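Local coordinates for protein CLPV1 (Pseudomonas aeruginosa, PDB 4UQW) that probably drives disassembly of the contracted TssB-TssC sheath of type VI secretion as a Clp-family ATPase, here represented by its N domain, at residues Y37-H42 / D78-G83; S53-I58 / Y118-I123. All blocks are in the same frame, centred on the assembly; numbering follows the deposited sequence.

Interaction 1: residues Y37-H42 / D78-G83; sequences YVELVH and DRLPRG
Leu80 is the hub of this contact. Its two methyls serve different partners. CD1 approaches the His42 ring obliquely, 3.5 Å from CE1, and also meets Val41 CG1 tip to tip at 4.0 Å. CD2 lies against the Glu39 carboxylate, 3.6 Å from OE2, as the two side chains slide past each other in opposite directions. Glu39 is extended beyond CG (chi2 -171°), which carries the carboxylate out to this methyl.

The imidazole is held at both nitrogens. Glu39 N donates to His42 ND1 over 2.9 Å, nearly straight at 170° and close to the ring plane. The second ring nitrogen, NE2, is bonded to Asn35 OD1. The two bonds fix the ring's rotation beside the leucine. Asn35 ND2 also takes up the carbonyl of Pro81, so one asparagine ties both segments together.

Further out, Val41 packs on Leu73, Ala76 and Leu77 of helix 66-79, and His42 rests on Phe29 and Cys30 of helix 17-33. Glu39 is the N-cap residue of helix 40-49. The arrangement joins this helix start to the loop leaving helix 66-79, within the mainly helical fold of a Clp N domain.

Interaction 2: residues S53-I58 / Y118-I123; sequences SDLHQI and YLVIGI
Leu55 and Val120 meet at about a right angle between two helices, 54-61 and 116-124, of the Clp N-domain helical bundle. Their CA atoms, 7.8 Å apart, are the nearest pair across the two segments. The touching branches are Leu55 CD1 and Val120 CG2, at 4.1 Å. Leu55 has CG turned anti to its own N (chi1 -175°), and this swing brings CD1 over to the valine. In Val120 it is CG1 that lies anti to N, while CG2 sits beside N and faces the other helix.

Ile58, one turn on from Leu55, adds a second, looser touch. Its CD1 stands 4.4 Å from the same Val120 CG2. One valine methyl therefore meets two side chains from successive turns of the opposing helix. All three residues are buried, and the contact between them is wholly apolar. Leu148 of helix 145-150 packs on both Ile58 and Val120, and Phe44 and Leu48 of helix 40-49 pack on Leu55.

Polar groups gather at the start of helix 54-61. The Asp54 carboxylate is buried but well supplied with partners. OD2 pairs with Arg115 in a salt bridge and accepts from Gly117 N, and OD1 is bonded to Ser159 OG. This links the first turn of helix 54-61 to the beginning of helix 116-124, alongside the apolar contact. Tyr118 turns away from helix 54-61 and stacks on Phe109.

Ser53 is the N-cap residue of helix 54-61. Its hydroxyl is held by the side chain of His56, with Ser53 OG at the edge of the imidazole, in its plane, and 2.6 Å from His56 ND1.

Overall arrangement
The two contacts lie about 21 Å apart, centre to centre, and their segments alternate along the chain. Interaction 2 is the deeper one, its centre about 7 Å from the centre of the chain, against about 14 Å for interaction 1. Helix 40-49 joins them. It begins in interaction 1, and further along it packs on Leu55. The two also touch directly, Leu40 CD2 lying 4.3 Å from Ile123 CD1. The benzamidine pocket is formed by Arg8, Phe12, Tyr20 and Leu90. Interaction 1 connects to it through Val38, which packs on Leu90 and pairs strand 37-38 in parallel with strand 89-90.

Interaction 1: residues Y37-H42 / D78-G83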
loop_
_atom_site.group_PDB
_atom_site.type_symbol
_atom_site.label_atom_id
_atom_site.label_comp_id
_atom_site.label_asym_id
_atom_site.label_seq_id
_atom_site.Cartn_x
_atom_site.Cartn_y
_atom_site.Cartn_z
ATOM N N TYR A 37 -0.239 15.484 -0.793
ATOM C CA TYR A 37 -0.405 14.259 -1.616
ATOM C C TYR A 37 -0.805 13.119 -0.752
ATOM O O TYR A 37 -0.263 12.932 0.348
ATOM C CB TYR A 37 0.925 13.871 -2.396
ATOM C CG TYR A 37 1.282 14.975 -3.371
ATOM C CD1 TYR A 37 0.618 15.070 -4.596
ATOM C CD2 TYR A 37 2.195 15.975 -3.015
ATOM C CE1 TYR A 37 0.866 16.128 -5.461
ATOM C CE2 TYR A 37 2.446 17.038 -3.856
ATOM C CZ TYR A 37 1.789 17.100 -5.076
ATOM O OH TYR A 37 2.031 18.160 -5.915
ATOM N N VAL A 38 -1.759 12.318 -1.253
ATOM C CA VAL A 38 -2.080 11.038 -0.647
ATOM C C VAL A 38 -0.930 10.053 -0.965
ATOM O O VAL A 38 -0.649 9.768 -2.124
ATOM C CB VAL A 38 -3.388 10.488 -1.175
ATOM C CG1 VAL A 38 -3.775 9.261 -0.374
ATOM C CG2 VAL A 38 -4.477 11.569 -1.036
ATOM N N GLU A 39 -0.218 9.646 0.086
ATOM C CA GLU A 39 1.014 8.870 -0.071
ATOM C C GLU A 39 0.850 7.457 0.371
ATOM O O GLU A 39 -0.159 7.073 0.976
ATOM C CB GLU A 39 2.125 9.483 0.775
ATOM C CG GLU A 39 2.566 10.865 0.260
ATOM C CD GLU A 39 3.804 11.345 0.962
ATOM O OE1 GLU A 39 4.492 10.532 1.635
ATOM O OE2 GLU A 39 4.077 12.555 0.839
ATOM N N LEU A 40 1.884 6.667 0.049
ATOM C CA LEU A 40 1.894 5.318 0.557
ATOM C C LEU A 40 1.719 5.275 2.098
ATOM O O LEU A 40 1.029 4.389 2.627
ATOM C CB LEU A 40 3.184 4.609 0.189
ATOM C CG LEU A 40 3.418 4.282 -1.277
ATOM C CD1 LEU A 40 4.861 3.703 -1.453
ATOM C CD2 LEU A 40 2.407 3.292 -1.781
ATOM N N VAL A 41 2.328 6.244 2.821
ATOM C CA VAL A 41 2.207 6.166 4.279
ATOM C C VAL A 41 0.720 6.361 4.719
ATOM O O VAL A 41 0.250 5.668 5.635
ATOM C CB VAL A 41 3.142 7.183 4.957
ATOM C CG1 VAL A 41 2.731 8.632 4.650
ATOM C CG2 VAL A 41 3.128 6.962 6.483
ATOM N N HIS A 42 -0.038 7.243 4.034
ATOM C CA HIS A 42 -1.458 7.389 4.380
ATOM C C HIS A 42 -2.208 6.093 4.131
ATOM O O HIS A 42 -3.076 5.697 4.909
ATOM C CB HIS A 42 -2.141 8.492 3.537
ATOM C CG HIS A 42 -1.630 9.876 3.776
ATOM N ND1 HIS A 42 -0.858 10.506 2.834
ATOM C CD2 HIS A 42 -1.805 10.752 4.796
ATOM C CE1 HIS A 42 -0.581 11.738 3.246
ATOM N NE2 HIS A 42 -1.139 11.905 4.432
ATOM N N ASP A 78 3.332 12.465 10.749
ATOM C CA ASP A 78 3.432 13.734 11.501
ATOM C C ASP A 78 4.477 14.647 10.883
ATOM O O ASP A 78 4.451 15.858 11.088
ATOM C CB ASP A 78 3.760 13.487 12.989
ATOM C CG ASP A 78 2.539 13.013 13.780
ATOM O OD1 ASP A 78 1.412 13.154 13.268
ATOM O OD2 ASP A 78 2.689 12.461 14.891
ATOM N N ARG A 79 5.393 14.072 10.122
ATOM C CA ARG A 79 6.450 14.852 9.508
ATOM C C ARG A 79 6.118 15.385 8.106
ATOM O O ARG A 79 6.811 16.260 7.596
ATOM C CB ARG A 79 7.751 14.023 9.459
ATOM C CG ARG A 79 8.393 13.787 10.853
ATOM C CD ARG A 79 9.714 13.010 10.723
ATOM N NE ARG A 79 10.211 12.481 11.999
ATOM C CZ ARG A 79 10.224 11.189 12.323
ATOM N NH1 ARG A 79 9.771 10.280 11.460
ATOM N NH2 ARG A 79 10.693 10.799 13.505
ATOM N N LEU A 80 5.057 14.889 7.469
ATOM C CA LEU A 80 4.699 15.426 6.167
ATOM C C LEU A 80 4.405 16.900 6.203
ATOM O O LEU A 80 3.956 17.430 7.210
ATOM C CB LEU A 80 3.456 14.708 5.624
ATOM C CG LEU A 80 3.608 13.198 5.411
ATOM C CD1 LEU A 80 2.280 12.572 4.999
ATOM C CD2 LEU A 80 4.631 13.013 4.318
ATOM N N PRO A 81 4.618 17.583 5.067
ATOM C CA PRO A 81 4.262 19.003 5.033
ATOM C C PRO A 81 2.761 19.213 5.229
ATOM O O PRO A 81 1.947 18.366 4.770
ATOM C CB PRO A 81 4.734 19.460 3.653
ATOM C CG PRO A 81 5.035 18.308 2.886
ATOM C CD PRO A 81 5.144 17.083 3.785
ATOM N N ARG A 82 2.393 20.309 5.891
ATOM C CA ARG A 82 1.000 20.569 6.236
ATOM C C ARG A 82 0.549 21.905 5.715
ATOM O O ARG A 82 1.313 22.619 5.082
ATOM C CB ARG A 82 0.767 20.530 7.744
ATOM C CG ARG A 82 1.044 19.206 8.439
ATOM C CD ARG A 82 0.999 19.355 9.985
ATOM N NE ARG A 82 1.168 18.073 10.689
ATOM C CZ ARG A 82 0.978 17.882 12.000
ATOM N NH1 ARG A 82 0.601 18.894 12.781
ATOM N NH2 ARG A 82 1.175 16.676 12.542
ATOM N N GLY A 83 -0.708 22.229 5.999
ATOM C CA GLY A 83 -1.282 23.497 5.586
ATOM C C GLY A 83 -1.281 23.730 4.089
ATOM O O GLY A 83 -1.189 24.863 3.614
#

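Interaction 2: residues S53-I58 / Y118-I123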
loop_
_atom_site.group_PDB
_atom_site.type_symbol
_atom_site.label_atom_id
_atom_site.label_comp_id
_atom_site.label_asym_id
_atom_site.label_seq_id
_atom_site.Cartn_x
_atom_site.Cartn_y
_atom_site.Cartn_z
ATOM N N SER A 53 -6.172 -7.542 7.587
ATOM C CA SER A 53 -5.864 -7.354 6.174
ATOM C C SER A 53 -4.680 -8.237 5.804
ATOM O O SER A 53 -4.047 -8.815 6.700
ATOM C CB SER A 53 -5.498 -5.909 5.839
ATOM O OG SER A 53 -4.212 -5.607 6.430
ATOM N N ASP A 54 -4.340 -8.297 4.521
ATOM C CA ASP A 54 -3.110 -9.002 4.146
ATOM C C ASP A 54 -1.910 -8.332 4.805
ATOM O O ASP A 54 -0.969 -9.010 5.192
ATOM C CB ASP A 54 -2.830 -8.931 2.641
ATOM C CG ASP A 54 -3.792 -9.702 1.809
ATOM O OD1 ASP A 54 -4.584 -10.510 2.361
ATOM O OD2 ASP A 54 -3.672 -9.520 0.584
ATOM N N LEU A 55 -1.919 -7.000 4.868
ATOM C CA LEU A 55 -0.786 -6.300 5.456
ATOM C C LEU A 55 -0.599 -6.696 6.943
ATOM O O LEU A 55 0.546 -6.910 7.417
ATOM C CB LEU A 55 -0.991 -4.760 5.306
ATOM C CG LEU A 55 0.171 -3.917 5.779
ATOM C CD1 LEU A 55 1.522 -4.270 5.073
ATOM C CD2 LEU A 55 -0.166 -2.474 5.400
ATOM N N HIS A 56 -1.697 -6.782 7.722
ATOM C CA HIS A 56 -1.578 -7.224 9.098
ATOM C C HIS A 56 -0.895 -8.561 9.189
ATOM O O HIS A 56 -0.040 -8.793 10.077
ATOM C CB HIS A 56 -2.934 -7.380 9.800
ATOM C CG HIS A 56 -3.694 -6.108 10.062
ATOM N ND1 HIS A 56 -4.249 -5.330 9.064
ATOM C CD2 HIS A 56 -4.091 -5.544 11.242
ATOM C CE1 HIS A 56 -4.942 -4.339 9.610
ATOM N NE2 HIS A 56 -4.862 -4.448 10.927
ATOM N N GLN A 57 -1.370 -9.500 8.370
ATOM C CA GLN A 57 -0.865 -10.860 8.452
ATOM C C GLN A 57 0.559 -10.975 7.963
ATOM O O GLN A 57 1.335 -11.736 8.540
ATOM C CB GLN A 57 -1.789 -11.802 7.642
ATOM C CG GLN A 57 -3.188 -11.812 8.289
ATOM C CD GLN A 57 -3.122 -12.328 9.730
ATOM O OE1 GLN A 57 -2.429 -13.299 10.025
ATOM N NE2 GLN A 57 -3.788 -11.642 10.640
ATOM N N ILE A 58 0.898 -10.260 6.889
ATOM C CA ILE A 58 2.273 -10.248 6.386
ATOM C C ILE A 58 3.221 -9.667 7.448
ATOM O O ILE A 58 4.301 -10.208 7.650
ATOM C CB ILE A 58 2.338 -9.457 5.082
ATOM C CG1 ILE A 58 1.671 -10.273 3.961
ATOM C CG2 ILE A 58 3.786 -9.132 4.690
ATOM C CD1 ILE A 58 1.400 -9.437 2.668
ATOM N N TYR A 118 -0.678 -8.187 -2.780
ATOM C CA TYR A 118 -0.044 -7.997 -4.098
ATOM C C TYR A 118 0.576 -6.609 -4.208
ATOM O O TYR A 118 1.575 -6.445 -4.919
ATOM C CB TYR A 118 -1.066 -8.166 -5.236
ATOM C CG TYR A 118 -1.750 -9.509 -5.266
ATOM C CD1 TYR A 118 -1.252 -10.604 -4.609
ATOM C CD2 TYR A 118 -2.941 -9.637 -5.975
ATOM C CE1 TYR A 118 -1.901 -11.853 -4.668
ATOM C CE2 TYR A 118 -3.612 -10.871 -6.051
ATOM C CZ TYR A 118 -3.099 -11.948 -5.377
ATOM O OH TYR A 118 -3.781 -13.157 -5.375
ATOM N N LEU A 119 -0.004 -5.600 -3.545
ATOM C CA LEU A 119 0.652 -4.300 -3.491
ATOM C C LEU A 119 2.016 -4.407 -2.807
ATOM O O LEU A 119 2.995 -3.836 -3.286
ATOM C CB LEU A 119 -0.157 -3.249 -2.715
ATOM C CG LEU A 119 -1.548 -2.971 -3.253
ATOM C CD1 LEU A 119 -2.321 -2.127 -2.211
ATOM C CD2 LEU A 119 -1.467 -2.159 -4.564
ATOM N N VAL A 120 2.097 -5.179 -1.725
ATOM C CA VAL A 120 3.392 -5.338 -1.066
ATOM C C VAL A 120 4.402 -6.011 -1.995
ATOM O O VAL A 120 5.538 -5.544 -2.096
ATOM C CB VAL A 120 3.202 -6.169 0.227
ATOM C CG1 VAL A 120 4.557 -6.476 0.882
ATOM C CG2 VAL A 120 2.373 -5.350 1.221
ATOM N N ILE A 121 4.017 -7.090 -2.701
ATOM C CA ILE A 121 4.938 -7.754 -3.590
ATOM C C ILE A 121 5.372 -6.805 -4.698
ATOM O O ILE A 121 6.576 -6.711 -5.004
ATOM C CB ILE A 121 4.286 -9.006 -4.208
ATOM C CG1 ILE A 121 4.161 -10.077 -3.114
ATOM C CG2 ILE A 121 5.111 -9.535 -5.408
ATOM C CD1 ILE A 121 3.203 -11.229 -3.525
ATOM N N GLY A 122 4.435 -6.075 -5.295
ATOM C CA GLY A 122 4.807 -5.197 -6.403
ATOM C C GLY A 122 5.791 -4.106 -5.932
ATOM O O GLY A 122 6.738 -3.725 -6.651
ATOM N N ILE A 123 5.540 -3.563 -4.740
ATOM C CA ILE A 123 6.480 -2.595 -4.164
ATOM C C ILE A 123 7.870 -3.191 -3.937
ATOM O O ILE A 123 8.881 -2.583 -4.268
ATOM C CB ILE A 123 5.851 -2.029 -2.840
ATOM C CG1 ILE A 123 4.692 -1.071 -3.156
ATOM C CG2 ILE A 123 6.917 -1.305 -1.949
ATOM C CD1 ILE A 123 3.776 -0.741 -1.913
#